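Local coordinates for putative vitamin-B12 independent methionine synthase family protein (Listeria monocytogenes, PDB 1YPX), which probably acts as a zinc-dependent methyltransferase of the cobalamin-independent methionine synthase family, passing a methyl group from a folate to homocysteine, at residues 231-236 against 265-270. Numbering follows the deposited sequence.
Sequences DMVITM and NIDGFF
Asp267 and Ile234 grip each other by two hydrogen bonds where the two segments first meet. The amide N of Ile234 gives a nearly straight bond (168°) to Asp267 OD2 at 2.9 Å, using the anti lone pair of that oxygen, and Asp267 N returns a bond to Ile234 O at 3.2 Å. An aspartate suits this place because its short carboxylate stands in for the backbone carbonyl that a neighbouring strand would offer. Its CG lies beside its own backbone N (chi1 -60°), which brings OD2 to the waiting amide. Further along, Met236 N bonds to Gly268 O at 2.9 Å and Phe270 N to Met236 O at 2.7 Å, the ladder of parallel strands. Strands 233-238 and 268-272 are neighbours in the TIM-barrel-like fold; the axes of their segments 233-236 and 268-270 make an angle of 34°. Apolar side chains pack on both faces of this pair. On one, Met236 CB lies 3.5 Å from Phe269 CE1, the two side chains running side by side, while Ile266, from the loop just before the second strand, crosses the side chain of Met236, a selenomethionine, at about a right angle, with Ile266 CD1 3.4 Å from Met236 SE. Ile266 also lays CG2 over one face of the Phe269 ring, near its rim. On the other, Thr235 CB meets the edge of the Phe270 ring, 3.7 Å from CE1, and Gly268 adds no side chain beside it. Thr235 OG1 is hydrogen-bonded to Gln185 of the preceding strand. Farther out, Lys228 forms a salt bridge with Asp267 OD2, and Leu260 of helix 258-261 packs on both Met236 and Phe269.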
# COMPACT_ATOMS: atom_id res chain seq x y z
N ASP A 231 -14.33 11.80 2.17
CA ASP A 231 -14.58 10.83 1.10
C ASP A 231 -13.34 10.09 0.59
O ASP A 231 -13.42 9.34 -0.38
CB ASP A 231 -15.23 11.51 -0.11
CG ASP A 231 -14.37 12.61 -0.68
OD1 ASP A 231 -14.58 13.01 -1.85
OD2 ASP A 231 -13.47 13.08 0.05
N MSE A 232 -12.20 10.31 1.23
CA MSE A 232 -11.00 9.62 0.81
C MSE A 232 -10.71 8.46 1.75
O MSE A 232 -10.84 8.60 2.97
CB MSE A 232 -9.81 10.59 0.77
CG MSE A 232 -8.52 9.93 0.27
SE MSE A 232 -6.96 11.10 0.33
CE MSE A 232 -6.97 11.41 2.22
N VAL A 233 -10.33 7.32 1.19
CA VAL A 233 -10.03 6.13 1.98
C VAL A 233 -8.50 5.98 2.05
O VAL A 233 -7.79 6.12 1.06
CB VAL A 233 -10.67 4.86 1.33
CG1 VAL A 233 -10.35 3.62 2.16
CG2 VAL A 233 -12.18 5.04 1.21
N ILE A 234 -7.99 5.71 3.25
CA ILE A 234 -6.56 5.51 3.40
C ILE A 234 -6.29 4.19 4.07
O ILE A 234 -6.43 4.05 5.28
CB ILE A 234 -5.90 6.64 4.19
CG1 ILE A 234 -5.95 7.93 3.34
CG2 ILE A 234 -4.46 6.24 4.55
CD1 ILE A 234 -5.08 9.10 3.85
N THR A 235 -5.93 3.20 3.27
CA THR A 235 -5.64 1.88 3.78
C THR A 235 -4.15 1.73 4.02
O THR A 235 -3.33 2.47 3.45
CB THR A 235 -6.07 0.78 2.78
OG1 THR A 235 -5.44 1.02 1.50
CG2 THR A 235 -7.58 0.75 2.65
N MSE A 236 -3.81 0.76 4.84
CA MSE A 236 -2.42 0.51 5.16
C MSE A 236 -2.01 -0.92 4.91
O MSE A 236 -2.63 -1.84 5.42
CB MSE A 236 -2.17 0.83 6.63
CG MSE A 236 -0.72 0.70 7.05
SE MSE A 236 -0.14 2.23 8.10
CE MSE A 236 0.40 1.31 9.73
N ASN A 265 -5.37 5.68 13.15
CA ASN A 265 -6.61 6.20 12.57
C ASN A 265 -6.77 5.94 11.09
O ASN A 265 -7.07 6.85 10.30
CB ASN A 265 -6.72 7.69 12.85
CG ASN A 265 -6.90 7.98 14.31
OD1 ASN A 265 -7.79 7.43 14.94
ND2 ASN A 265 -6.05 8.84 14.86
N ILE A 266 -6.60 4.68 10.71
CA ILE A 266 -6.69 4.28 9.32
C ILE A 266 -8.00 3.55 8.99
O ILE A 266 -8.60 2.92 9.86
CB ILE A 266 -5.42 3.45 8.98
CG1 ILE A 266 -4.64 4.17 7.88
CG2 ILE A 266 -5.76 2.04 8.57
CD1 ILE A 266 -3.24 3.67 7.72
N ASP A 267 -8.44 3.64 7.75
CA ASP A 267 -9.69 3.02 7.36
C ASP A 267 -9.67 1.51 7.22
O ASP A 267 -10.56 0.84 7.72
CB ASP A 267 -10.18 3.65 6.06
CG ASP A 267 -10.43 5.13 6.20
OD1 ASP A 267 -11.32 5.49 7.00
OD2 ASP A 267 -9.72 5.92 5.54
N GLY A 268 -8.66 0.99 6.54
CA GLY A 268 -8.57 -0.44 6.37
C GLY A 268 -7.12 -0.85 6.45
O GLY A 268 -6.24 0.00 6.32
N PHE A 269 -6.88 -2.14 6.67
CA PHE A 269 -5.52 -2.70 6.78
C PHE A 269 -5.35 -3.95 5.92
O PHE A 269 -6.14 -4.88 6.00
CB PHE A 269 -5.24 -3.09 8.24
CG PHE A 269 -4.71 -1.98 9.10
CD1 PHE A 269 -3.40 -1.53 8.95
CD2 PHE A 269 -5.50 -1.43 10.10
CE1 PHE A 269 -2.88 -0.54 9.81
CE2 PHE A 269 -4.99 -0.44 10.96
CZ PHE A 269 -3.68 0.00 10.81
N PHE A 270 -4.31 -3.98 5.09
CA PHE A 270 -4.03 -5.16 4.28
C PHE A 270 -2.98 -6.00 5.00
O PHE A 270 -1.77 -5.73 4.93
CB PHE A 270 -3.54 -4.78 2.88
CG PHE A 270 -4.64 -4.33 1.96
CD1 PHE A 270 -5.24 -3.08 2.14
CD2 PHE A 270 -5.05 -5.14 0.90
CE1 PHE A 270 -6.25 -2.64 1.27
CE2 PHE A 270 -6.05 -4.72 0.02
CZ PHE A 270 -6.65 -3.47 0.20